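Local coordinates for protein transcriptional regulator, putative (Pseudomonas syringae pv. tomato, PDB 2R5F) that probably acts as a DNA-binding transcriptional regulator of the SorC family whose activity is tuned by a sugar ligand, the part modelled being the putative sugar-binding domain, at residues 10-15 against 258-263; 29-32 against 37-40; 87-92 against 109-114. One frame throughout, in Å; residues are numbered along the deposited sequence.

Interaction 1 (10-15 against 258-263); sequences LELETR and TARGLG. With SO4 (sulfate ion), chain C.
Leu-12 reaches across from the first helix to the last one and touches Ala-259 and Arg-260, an apolar contact. Its CG sits anti to the backbone N (chi1 179°), which carries both methyls over to helix 256-262. CD2 packs on CB of Ala-259 at 3.7 Å and also meets CG of Arg-260 at 3.8 Å, the leucine and arginine side chains crossing at about a right angle; CD1 lies over the backbone carbonyl of Ala-259.

The polar part runs through a sulfate ion, probably from the crystallisation liquor. Its O3 accepts from the backbone N of Leu-12 at 2.9 Å, at the start of helix 10-20. Arg-15 NH2 donates to its O1 at 2.6 Å, edge-on and in the guanidinium plane, though the bond is bent (132° at the hydrogen). The sulfate is also hydrogen-bonded to His-9 ND1. Arg-260 of the other helix turns its guanidinium edge toward the anion, a near approach longer than those bonds, NH1 3.5 Å from O4, so positive charge faces the sulfate from both helices.

Deeper in, Ala-259 and Leu-262 rest on Leu-16, Tyr-20 OH bonds Leu-262 O, and Leu-262 also packs on helix 237-245, which places the C-terminal helix between helices 10-20 and 237-245.

Interaction 2 (29-32 against 37-40); sequences EATE and ESIK
Ser-38 does most of the touching here, with its hydroxyl close to the backbone N atoms of Thr-31 and Glu-32 and to the methyl of Ala-30. The backbone N of Glu-32 donates to Ser-38 OG at 2.8 Å, and the bond is nearly straight, 171° at the hydrogen. Thr-31 N is also near, but its angle to OG is poor; its hydrogen goes instead to a water 2.9 Å away. That water donates to Ser-38 O at 2.7 Å and is also hydrogen-bonded to Ser-38 OG, so it joins the loop to both the side chain and the carbonyl of one helical residue. The hydroxyl is brought to this spot by a chi1 of -177°, OG lying opposite the backbone N and next to the carbonyl carbon.

Carbon contacts surround this polar centre. The methyl of Ala-30 packs on CG1 of Ile-39 at 3.8 Å, and CB of Glu-32 lies against CB of Ser-38, also at 3.8 Å. The same Ala-30 methyl rests beside the hydroxyl, CB 3.5 Å from Ser-38 OG. This is the turn that leads from strand 24-28 into helix 36-54, the strand-to-helix passage of a Rossmann-like alpha/beta domain, and the loop bends back over the first turn of the helix that follows.

Further out, Asp-35 OD2 accepts from the backbone N of Ser-38, and weakly from that of Glu-37, as a side chain at the N-terminal end of the helix. Glu-37 and Lys-40 form a salt bridge within the helix, OE1 to NZ 3.4 Å, whose hydrogen bond is weak, and Glu-37 OE2 takes a bond from Gln-41. The Lys-40 side chain touches Ser-68 and Thr-69 on helix 68-75. On the loop side, Glu-29 OE2 is hydrogen-bonded to His-9 NE2, which ties the start of the loop to the N-terminal region.

Interaction 3 (87-92 against 109-114); sequences QEVVQL and QRLATL
A buried, purely apolar helix-on-strand contact joins Val-89 of strand 88-94 to Leu-111 and Ala-112 of helix 101-115. The strand belongs to the central mixed sheet, and the helix lies across its face on the way to the next parallel strand, 119-120, so the contact sits inside a beta-alpha-beta crossover of the Rossmann-like domain.

Val-89 supplies all the strand's share, and its two methyls divide the work. CG1, anti to the backbone N (chi1 176°), meets CD2 of Leu-111 at 3.9 Å, and the two side chains cross at about a right angle. CG2 lies over the helix backbone instead, 3.9 Å from CA of Ala-112, with the backbone N of that residue close behind. The small side chain of Ala-112 lets the strand come near: its CB is 4.1 Å from CB of Val-89, and the two CA atoms are 5.6 Å apart.

Other residues extend the packing. Thr-108, one turn earlier on the helix, also touches Val-89; Leu-111 carries on to Met-77 and to Val-74 of helix 68-75, and Ala-112 reaches Ala-119 on the adjacent strand. The backbone of Val-89 is bonded to Pro-118 and Phe-120, while Glu-88 and Val-90 pair with Ile-61 on the parallel strand 60-63. Glu-88 points away from the helix, its carboxylate held by a salt bridge to Arg-149 and a bond to His-60.

With methyls, the Val-89 CB and the backbone of Ala-112 meeting, the helix is held against the sheet by shape and by the exclusion of water, while the backbone bonds of Val-89 and its neighbours run to the flanking strands and Glu-88 carries its charge away from the helix.

From the N terminus, helix 10-20 leads to strand 24-28, and interaction 2 then closes a short loop, four residues between its segments, where that strand passes into helix 36-54. Interaction 3 follows in series, closing a 16-residue connection between a sheet strand and helix 101-115. Near the C-terminal end of the model, interaction 1 brings the last helix back to the first, and both other loops fall within its 242-residue span; none cross. Interactions 1 and 2 are neighbours, their nearest atoms about 5 Å apart without touching, whereas 1 and 3 lie on opposite sides of the chain's centre, their own centres about 31 Å apart.

Interaction 1 (10-15 against 258-263)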
ATOM      1  N   LEU A  10      16.375  -1.222 -15.172  1.00 31.98           N
ATOM      2  CA  LEU A  10      15.833  -2.572 -15.342  1.00 31.41           C
ATOM      3  C   LEU A  10      16.698  -3.629 -14.693  1.00 31.93           C
ATOM      4  O   LEU A  10      16.189  -4.636 -14.193  1.00 30.30           O
ATOM      5  CB  LEU A  10      15.612  -2.898 -16.826  1.00 31.28           C
ATOM      6  CG  LEU A  10      14.518  -2.153 -17.613  1.00 31.31           C
ATOM      7  CD1 LEU A  10      14.465  -2.666 -19.074  1.00 33.01           C
ATOM      8  CD2 LEU A  10      13.132  -2.216 -16.957  1.00 27.46           C
ATOM      9  N   GLU A  11      18.012  -3.399 -14.710  1.00 32.35           N
ATOM     10  CA  GLU A  11      18.950  -4.274 -14.035  1.00 33.56           C
ATOM     11  C   GLU A  11      18.830  -4.198 -12.492  1.00 32.80           C
ATOM     12  O   GLU A  11      18.885  -5.212 -11.795  1.00 32.55           O
ATOM     13  CB  GLU A  11      20.368  -3.963 -14.496  1.00 33.27           C
ATOM     14  CG  GLU A  11      20.549  -4.085 -16.017  1.00 36.38           C
ATOM     15  CD  GLU A  11      21.958  -3.774 -16.470  1.00 37.19           C
ATOM     16  OE1 GLU A  11      22.746  -3.192 -15.672  1.00 43.33           O
ATOM     17  OE2 GLU A  11      22.296  -4.124 -17.632  1.00 44.92           O
ATOM     18  N   LEU A  12      18.664  -3.003 -11.962  1.00 32.73           N
ATOM     19  CA  LEU A  12      18.450  -2.840 -10.522  1.00 33.29           C
ATOM     20  C   LEU A  12      17.147  -3.551 -10.082  1.00 33.45           C
ATOM     21  O   LEU A  12      17.132  -4.288  -9.095  1.00 34.39           O
ATOM     22  CB  LEU A  12      18.436  -1.346 -10.164  1.00 32.97           C
ATOM     23  CG  LEU A  12      18.219  -0.856  -8.731  1.00 33.28           C
ATOM     24  CD1 LEU A  12      19.241  -1.522  -7.818  1.00 34.93           C
ATOM     25  CD2 LEU A  12      18.382   0.679  -8.684  1.00 33.24           C
ATOM     26  N   GLU A  13      16.068  -3.339 -10.834  1.00 33.02           N
ATOM     27  CA  GLU A  13      14.814  -4.060 -10.627  1.00 32.45           C
ATOM     28  C   GLU A  13      15.025  -5.575 -10.537  1.00 32.38           C
ATOM     29  O   GLU A  13      14.595  -6.220  -9.558  1.00 31.49           O
ATOM     30  CB  GLU A  13      13.845  -3.738 -11.765  1.00 32.17           C
ATOM     31  CG  GLU A  13      13.305  -2.311 -11.692  1.00 32.64           C
ATOM     32  CD  GLU A  13      12.355  -1.939 -12.844  1.00 33.12           C
ATOM     33  OE1 GLU A  13      11.999  -2.814 -13.659  1.00 32.33           O
ATOM     34  OE2 GLU A  13      11.954  -0.749 -12.928  1.00 34.78           O
ATOM     35  N   THR A  14      15.695  -6.128 -11.562  1.00 31.77           N
ATOM     36  CA  THR A  14      16.036  -7.546 -11.620  1.00 32.34           C
ATOM     37  C   THR A  14      16.807  -8.090 -10.393  1.00 32.81           C
ATOM     38  O   THR A  14      16.450  -9.145  -9.861  1.00 33.44           O
ATOM     39  CB  THR A  14      16.822  -7.863 -12.923  1.00 32.65           C
ATOM     40  OG1 THR A  14      15.939  -7.651 -14.026  1.00 34.61           O
ATOM     41  CG2 THR A  14      17.290  -9.283 -12.937  1.00 30.64           C
ATOM     42  N   ARG A  15      17.859  -7.393  -9.959  1.00 32.87           N
ATOM     43  CA  ARG A  15      18.647  -7.817  -8.774  1.00 34.26           C
ATOM     44  C   ARG A  15      17.811  -7.848  -7.488  1.00 32.67           C
ATOM     45  O   ARG A  15      17.913  -8.784  -6.702  1.00 31.83           O
ATOM     46  CB  ARG A  15      19.907  -6.942  -8.586  1.00 33.76           C
ATOM     47  CG  ARG A  15      20.964  -7.127  -9.693  1.00 37.52           C
ATOM     48  CD  ARG A  15      22.280  -6.358  -9.431  1.00 38.38           C
ATOM     49  NE  ARG A  15      22.091  -4.909  -9.568  1.00 46.64           N
ATOM     50  CZ  ARG A  15      22.309  -4.219 -10.687  1.00 46.92           C
ATOM     51  NH1 ARG A  15      22.737  -4.844 -11.780  1.00 47.47           N
ATOM     52  NH2 ARG A  15      22.093  -2.909 -10.713  1.00 45.98           N
ATOM     53  N   THR A 258      16.321   4.573  -2.892  1.00 36.01           N
ATOM     54  CA  THR A 258      15.803   3.511  -2.047  1.00 36.34           C
ATOM     55  C   THR A 258      16.183   2.146  -2.595  1.00 36.10           C
ATOM     56  O   THR A 258      16.616   1.291  -1.850  1.00 36.01           O
ATOM     57  CB  THR A 258      14.259   3.587  -1.874  1.00 36.33           C
ATOM     58  OG1 THR A 258      13.914   4.869  -1.319  1.00 35.84           O
ATOM     59  CG2 THR A 258      13.761   2.483  -0.915  1.00 37.09           C
ATOM     60  N   ALA A 259      15.993   1.952  -3.894  1.00 36.81           N
ATOM     61  CA  ALA A 259      16.276   0.684  -4.536  1.00 38.10           C
ATOM     62  C   ALA A 259      17.752   0.349  -4.394  1.00 38.56           C
ATOM     63  O   ALA A 259      18.105  -0.807  -4.187  1.00 38.68           O
ATOM     64  CB  ALA A 259      15.874   0.734  -6.008  1.00 37.50           C
ATOM     65  N   ARG A 260      18.606   1.368  -4.502  1.00 39.48           N
ATOM     66  CA  ARG A 260      20.050   1.207  -4.298  1.00 40.26           C
ATOM     67  C   ARG A 260      20.401   0.891  -2.838  1.00 39.79           C
ATOM     68  O   ARG A 260      21.224   0.038  -2.583  1.00 39.83           O
ATOM     69  CB  ARG A 260      20.823   2.402  -4.866  1.00 40.75           C
ATOM     70  CG  ARG A 260      21.022   2.311  -6.416  1.00 42.60           C
ATOM     71  CD  ARG A 260      21.635   3.564  -7.053  1.00 42.61           C
ATOM     72  NE  ARG A 260      21.625   3.491  -8.529  1.00 46.99           N
ATOM     73  CZ  ARG A 260      21.775   4.544  -9.345  1.00 49.67           C
ATOM     74  NH1 ARG A 260      21.737   4.387 -10.668  1.00 50.08           N
ATOM     75  NH2 ARG A 260      21.948   5.766  -8.845  1.00 49.77           N
ATOM     76  N   GLY A 261      19.761   1.566  -1.881  1.00 39.42           N
ATOM     77  CA  GLY A 261      19.899   1.212  -0.466  1.00 39.45           C
ATOM     78  C   GLY A 261      19.563  -0.236  -0.106  1.00 39.80           C
ATOM     79  O   GLY A 261      20.276  -0.859   0.698  1.00 39.63           O
ATOM     80  N   LEU A 262      18.474  -0.748  -0.695  1.00 39.75           N
ATOM     81  CA  LEU A 262      18.031  -2.154  -0.593  1.00 40.34           C
ATOM     82  C   LEU A 262      18.926  -3.164  -1.330  1.00 41.15           C
ATOM     83  O   LEU A 262      18.891  -4.345  -1.025  1.00 39.37           O
ATOM     84  CB  LEU A 262      16.596  -2.299  -1.152  1.00 39.42           C
ATOM     85  CG  LEU A 262      15.431  -1.704  -0.342  1.00 39.36           C
ATOM     86  CD1 LEU A 262      14.168  -1.538  -1.162  1.00 39.79           C
ATOM     87  CD2 LEU A 262      15.169  -2.519   0.906  1.00 39.31           C
ATOM     88  N   GLY A 263      19.708  -2.671  -2.298  1.00 42.79           N
ATOM     89  CA  GLY A 263      20.269  -3.468  -3.400  1.00 44.40           C
ATOM     90  C   GLY A 263      21.607  -4.118  -3.128  1.00 45.06           C
ATOM     91  O   GLY A 263      22.179  -3.890  -2.076  1.00 46.88           O
TER
HETATM   92  S   SO4 C   2      20.809   0.174 -12.827  1.00 56.11           S
HETATM   93  O1  SO4 C   2      21.737  -0.706 -12.103  1.00 51.93           O
HETATM   94  O2  SO4 C   2      21.403   0.649 -14.073  1.00 54.56           O
HETATM   95  O3  SO4 C   2      19.600  -0.592 -13.174  1.00 52.32           O
HETATM   96  O4  SO4 C   2      20.542   1.347 -11.977  1.00 53.77           O

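Interaction 2 (29-32 against 37-40)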
ATOM      1  N   GLU A  29      12.500   7.364 -11.061  1.00 33.66           N
ATOM      2  CA  GLU A  29      13.364   8.476 -10.708  1.00 34.97           C
ATOM      3  C   GLU A  29      12.527   9.672 -10.251  1.00 35.66           C
ATOM      4  O   GLU A  29      11.651  10.143 -10.977  1.00 35.87           O
ATOM      5  CB  GLU A  29      14.256   8.882 -11.891  1.00 34.70           C
ATOM      6  CG  GLU A  29      15.233   7.810 -12.356  1.00 35.50           C
ATOM      7  CD  GLU A  29      16.117   8.260 -13.503  1.00 36.09           C
ATOM      8  OE1 GLU A  29      15.802   9.282 -14.137  1.00 38.32           O
ATOM      9  OE2 GLU A  29      17.125   7.593 -13.780  1.00 37.14           O
ATOM     10  N   ALA A  30      12.791  10.154  -9.043  1.00 36.63           N
ATOM     11  CA  ALA A  30      12.197  11.395  -8.562  1.00 37.82           C
ATOM     12  C   ALA A  30      12.802  12.575  -9.312  1.00 38.71           C
ATOM     13  O   ALA A  30      13.992  12.567  -9.622  1.00 39.19           O
ATOM     14  CB  ALA A  30      12.435  11.550  -7.065  1.00 37.94           C
ATOM     15  N   THR A  31      11.994  13.595  -9.598  1.00 39.90           N
ATOM     16  CA  THR A  31      12.540  14.848 -10.110  1.00 40.72           C
ATOM     17  C   THR A  31      13.629  15.353  -9.153  1.00 41.38           C
ATOM     18  O   THR A  31      14.726  15.733  -9.594  1.00 41.70           O
ATOM     19  CB  THR A  31      11.473  15.948 -10.314  1.00 40.79           C
ATOM     20  OG1 THR A  31      10.426  15.471 -11.173  1.00 40.73           O
ATOM     21  CG2 THR A  31      12.116  17.187 -10.950  1.00 40.97           C
ATOM     22  N   GLU A  32      13.329  15.352  -7.855  1.00 41.68           N
ATOM     23  CA  GLU A  32      14.317  15.739  -6.844  1.00 42.41           C
ATOM     24  C   GLU A  32      14.650  14.502  -6.006  1.00 42.10           C
ATOM     25  O   GLU A  32      13.980  14.221  -5.007  1.00 41.63           O
ATOM     26  CB  GLU A  32      13.833  16.937  -5.997  1.00 42.40           C
ATOM     27  CG  GLU A  32      13.706  18.258  -6.777  1.00 42.76           C
ATOM     28  CD  GLU A  32      12.857  19.319  -6.059  1.00 43.79           C
ATOM     29  OE1 GLU A  32      11.646  19.093  -5.843  1.00 45.71           O
ATOM     30  OE2 GLU A  32      13.394  20.402  -5.727  1.00 45.71           O
ATOM     31  N   GLU A  37       8.927  14.363  -0.836  1.00 40.53           N
ATOM     32  CA  GLU A  37       7.699  14.714  -1.572  1.00 39.58           C
ATOM     33  C   GLU A  37       7.838  14.439  -3.068  1.00 37.88           C
ATOM     34  O   GLU A  37       6.908  13.954  -3.708  1.00 36.05           O
ATOM     35  CB  GLU A  37       7.316  16.180  -1.320  1.00 40.23           C
ATOM     36  CG  GLU A  37       6.023  16.666  -2.026  1.00 43.49           C
ATOM     37  CD  GLU A  37       4.738  15.902  -1.625  1.00 47.02           C
ATOM     38  OE1 GLU A  37       4.781  15.034  -0.717  1.00 47.61           O
ATOM     39  OE2 GLU A  37       3.670  16.188  -2.226  1.00 48.14           O
ATOM     40  N   SER A  38       9.006  14.767  -3.620  1.00 36.74           N
ATOM     41  CA  SER A  38       9.302  14.430  -5.002  1.00 36.09           C
ATOM     42  C   SER A  38       9.263  12.914  -5.216  1.00 35.86           C
ATOM     43  O   SER A  38       8.755  12.442  -6.228  1.00 35.29           O
ATOM     44  CB  SER A  38      10.657  14.953  -5.418  1.00 35.50           C
ATOM     45  OG  SER A  38      10.851  14.643  -6.782  1.00 36.45           O
ATOM     46  N   ILE A  39       9.816  12.172  -4.255  1.00 35.96           N
ATOM     47  CA  ILE A  39       9.771  10.712  -4.254  1.00 36.09           C
ATOM     48  C   ILE A  39       8.342  10.170  -4.171  1.00 36.32           C
ATOM     49  O   ILE A  39       8.001   9.238  -4.889  1.00 36.33           O
ATOM     50  CB  ILE A  39      10.648  10.101  -3.127  1.00 35.95           C
ATOM     51  CG1 ILE A  39      12.133  10.248  -3.476  1.00 36.03           C
ATOM     52  CG2 ILE A  39      10.263   8.607  -2.891  1.00 37.47           C
ATOM     53  CD1 ILE A  39      13.075  10.031  -2.317  1.00 38.26           C
ATOM     54  N   LYS A  40       7.504  10.748  -3.309  1.00 37.30           N
ATOM     55  CA  LYS A  40       6.125  10.259  -3.163  1.00 37.75           C
ATOM     56  C   LYS A  40       5.346  10.448  -4.455  1.00 37.30           C
ATOM     57  O   LYS A  40       4.562   9.575  -4.821  1.00 36.25           O
ATOM     58  CB  LYS A  40       5.369  10.958  -2.038  1.00 38.75           C
ATOM     59  CG  LYS A  40       5.715  10.509  -0.625  1.00 40.24           C
ATOM     60  CD  LYS A  40       4.626  10.970   0.350  1.00 40.17           C
ATOM     61  CE  LYS A  40       5.004  12.215   1.078  1.00 44.64           C
ATOM     62  NZ  LYS A  40       3.803  12.823   1.682  1.00 46.02           N
TER
HETATM   63  O   HOH W   1       9.242  13.403  -8.740  1.00 31.91           O

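Interaction 3 (87-92 against 109-114)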
ATOM      1  N   GLN A  87     -14.273  -4.498  -8.849  1.00 42.68           N
ATOM      2  CA  GLN A  87     -15.424  -4.934  -8.032  1.00 41.95           C
ATOM      3  C   GLN A  87     -15.716  -4.076  -6.781  1.00 41.37           C
ATOM      4  O   GLN A  87     -16.869  -3.783  -6.503  1.00 41.77           O
ATOM      5  CB  GLN A  87     -15.274  -6.408  -7.620  1.00 42.29           C
ATOM      6  CG  GLN A  87     -15.284  -7.390  -8.778  1.00 41.89           C
ATOM      7  CD  GLN A  87     -16.541  -7.248  -9.600  1.00 44.47           C
ATOM      8  OE1 GLN A  87     -17.593  -7.755  -9.227  1.00 46.70           O
ATOM      9  NE2 GLN A  87     -16.447  -6.527 -10.706  1.00 43.66           N
ATOM     10  N   GLU A  88     -14.693  -3.674  -6.032  1.00 40.34           N
ATOM     11  CA  GLU A  88     -14.888  -2.831  -4.837  1.00 39.79           C
ATOM     12  C   GLU A  88     -13.546  -2.259  -4.355  1.00 38.41           C
ATOM     13  O   GLU A  88     -12.488  -2.737  -4.759  1.00 38.11           O
ATOM     14  CB  GLU A  88     -15.523  -3.655  -3.710  1.00 40.34           C
ATOM     15  CG  GLU A  88     -14.703  -4.924  -3.386  1.00 41.03           C
ATOM     16  CD  GLU A  88     -15.334  -5.850  -2.366  1.00 42.91           C
ATOM     17  OE1 GLU A  88     -15.780  -5.367  -1.307  1.00 48.93           O
ATOM     18  OE2 GLU A  88     -15.328  -7.078  -2.595  1.00 48.44           O
ATOM     19  N   VAL A  89     -13.612  -1.232  -3.509  1.00 36.37           N
ATOM     20  CA  VAL A  89     -12.463  -0.661  -2.838  1.00 35.24           C
ATOM     21  C   VAL A  89     -12.800  -0.720  -1.346  1.00 35.70           C
ATOM     22  O   VAL A  89     -13.813  -0.172  -0.916  1.00 33.95           O
ATOM     23  CB  VAL A  89     -12.210   0.795  -3.286  1.00 35.01           C
ATOM     24  CG1 VAL A  89     -11.051   1.440  -2.488  1.00 33.56           C
ATOM     25  CG2 VAL A  89     -11.927   0.815  -4.798  1.00 34.77           C
ATOM     26  N   VAL A  90     -11.973  -1.437  -0.588  1.00 35.18           N
ATOM     27  CA  VAL A  90     -12.178  -1.622   0.854  1.00 35.62           C
ATOM     28  C   VAL A  90     -11.110  -0.828   1.602  1.00 36.45           C
ATOM     29  O   VAL A  90      -9.915  -0.870   1.259  1.00 36.55           O
ATOM     30  CB  VAL A  90     -12.153  -3.141   1.231  1.00 35.48           C
ATOM     31  CG1 VAL A  90     -12.413  -3.381   2.747  1.00 34.46           C
ATOM     32  CG2 VAL A  90     -13.154  -3.899   0.357  1.00 33.32           C
ATOM     33  N   GLN A  91     -11.549  -0.059   2.587  1.00 36.72           N
ATOM     34  CA  GLN A  91     -10.641   0.629   3.484  1.00 37.58           C
ATOM     35  C   GLN A  91     -10.006  -0.403   4.407  1.00 38.04           C
ATOM     36  O   GLN A  91     -10.727  -1.109   5.113  1.00 37.96           O
ATOM     37  CB  GLN A  91     -11.428   1.632   4.309  1.00 37.09           C
ATOM     38  CG  GLN A  91     -10.596   2.300   5.366  1.00 37.82           C
ATOM     39  CD  GLN A  91     -11.235   3.572   5.833  1.00 37.14           C
ATOM     40  OE1 GLN A  91     -12.347   3.881   5.437  1.00 37.20           O
ATOM     41  NE2 GLN A  91     -10.549   4.306   6.692  1.00 36.14           N
ATOM     42  N   LEU A  92      -8.672  -0.488   4.422  1.00 38.97           N
ATOM     43  CA  LEU A  92      -7.996  -1.566   5.175  1.00 39.78           C
ATOM     44  C   LEU A  92      -7.487  -1.179   6.550  1.00 40.84           C
ATOM     45  O   LEU A  92      -6.915  -2.025   7.234  1.00 41.65           O
ATOM     46  CB  LEU A  92      -6.821  -2.142   4.393  1.00 39.64           C
ATOM     47  CG  LEU A  92      -7.032  -2.881   3.073  1.00 38.76           C
ATOM     48  CD1 LEU A  92      -5.668  -3.281   2.561  1.00 42.53           C
ATOM     49  CD2 LEU A  92      -7.936  -4.078   3.185  1.00 36.94           C
ATOM     50  N   GLN A 109     -13.112   6.439  -0.663  1.00 35.80           N
ATOM     51  CA  GLN A 109     -14.310   6.793  -1.422  1.00 35.60           C
ATOM     52  C   GLN A 109     -13.956   7.388  -2.784  1.00 34.81           C
ATOM     53  O   GLN A 109     -14.481   6.946  -3.808  1.00 34.07           O
ATOM     54  CB  GLN A 109     -15.216   7.737  -0.618  1.00 35.18           C
ATOM     55  CG  GLN A 109     -16.559   8.087  -1.345  1.00 36.75           C
ATOM     56  CD  GLN A 109     -17.332   6.859  -1.821  1.00 39.01           C
ATOM     57  OE1 GLN A 109     -17.298   6.488  -3.008  1.00 38.00           O
ATOM     58  NE2 GLN A 109     -18.018   6.211  -0.895  1.00 41.87           N
ATOM     59  N   ARG A 110     -13.038   8.357  -2.783  1.00 34.50           N
ATOM     60  CA  ARG A 110     -12.533   8.971  -4.005  1.00 35.05           C
ATOM     61  C   ARG A 110     -12.063   7.925  -4.998  1.00 34.64           C
ATOM     62  O   ARG A 110     -12.416   8.006  -6.140  1.00 35.45           O
ATOM     63  CB  ARG A 110     -11.394   9.925  -3.713  1.00 34.63           C
ATOM     64  CG  ARG A 110     -11.831  11.289  -3.319  1.00 37.12           C
ATOM     65  CD  ARG A 110     -10.656  12.118  -2.882  1.00 42.20           C
ATOM     66  NE  ARG A 110      -9.772  12.449  -3.997  1.00 46.04           N
ATOM     67  CZ  ARG A 110      -8.492  12.800  -3.859  1.00 49.38           C
ATOM     68  NH1 ARG A 110      -7.932  12.862  -2.654  1.00 49.96           N
ATOM     69  NH2 ARG A 110      -7.760  13.095  -4.926  1.00 49.50           N
ATOM     70  N   LEU A 111     -11.301   6.927  -4.547  1.00 35.63           N
ATOM     71  CA  LEU A 111     -10.797   5.842  -5.395  1.00 35.21           C
ATOM     72  C   LEU A 111     -11.896   4.951  -5.972  1.00 35.21           C
ATOM     73  O   LEU A 111     -11.836   4.551  -7.134  1.00 35.89           O
ATOM     74  CB  LEU A 111      -9.733   5.006  -4.658  1.00 36.00           C
ATOM     75  CG  LEU A 111      -9.135   3.876  -5.524  1.00 35.84           C
ATOM     76  CD1 LEU A 111      -8.441   4.470  -6.745  1.00 36.15           C
ATOM     77  CD2 LEU A 111      -8.218   2.895  -4.761  1.00 35.22           C
ATOM     78  N   ALA A 112     -12.911   4.651  -5.168  1.00 34.97           N
ATOM     79  CA  ALA A 112     -14.086   3.931  -5.644  1.00 33.85           C
ATOM     80  C   ALA A 112     -14.848   4.733  -6.716  1.00 34.62           C
ATOM     81  O   ALA A 112     -15.364   4.177  -7.704  1.00 33.94           O
ATOM     82  CB  ALA A 112     -14.965   3.598  -4.487  1.00 34.58           C
ATOM     83  N   THR A 113     -14.913   6.046  -6.532  1.00 34.23           N
ATOM     84  CA  THR A 113     -15.576   6.907  -7.506  1.00 34.03           C
ATOM     85  C   THR A 113     -14.836   6.832  -8.831  1.00 34.77           C
ATOM     86  O   THR A 113     -15.452   6.565  -9.876  1.00 34.08           O
ATOM     87  CB  THR A 113     -15.743   8.334  -6.975  1.00 33.96           C
ATOM     88  OG1 THR A 113     -16.675   8.300  -5.894  1.00 33.12           O
ATOM     89  CG2 THR A 113     -16.291   9.292  -8.040  1.00 33.04           C
ATOM     90  N   LEU A 114     -13.518   7.016  -8.768  1.00 34.80           N
ATOM     91  CA  LEU A 114     -12.654   6.911  -9.936  1.00 36.97           C
ATOM     92  C   LEU A 114     -12.830   5.589 -10.707  1.00 36.97           C
ATOM     93  O   LEU A 114     -12.985   5.601 -11.939  1.00 38.47           O
ATOM     94  CB  LEU A 114     -11.187   7.122  -9.551  1.00 37.43           C
ATOM     95  CG  LEU A 114     -10.817   8.582  -9.275  1.00 38.96           C
ATOM     96  CD1 LEU A 114      -9.526   8.620  -8.497  1.00 38.10           C
ATOM     97  CD2 LEU A 114     -10.672   9.338 -10.562  1.00 41.01           C
TER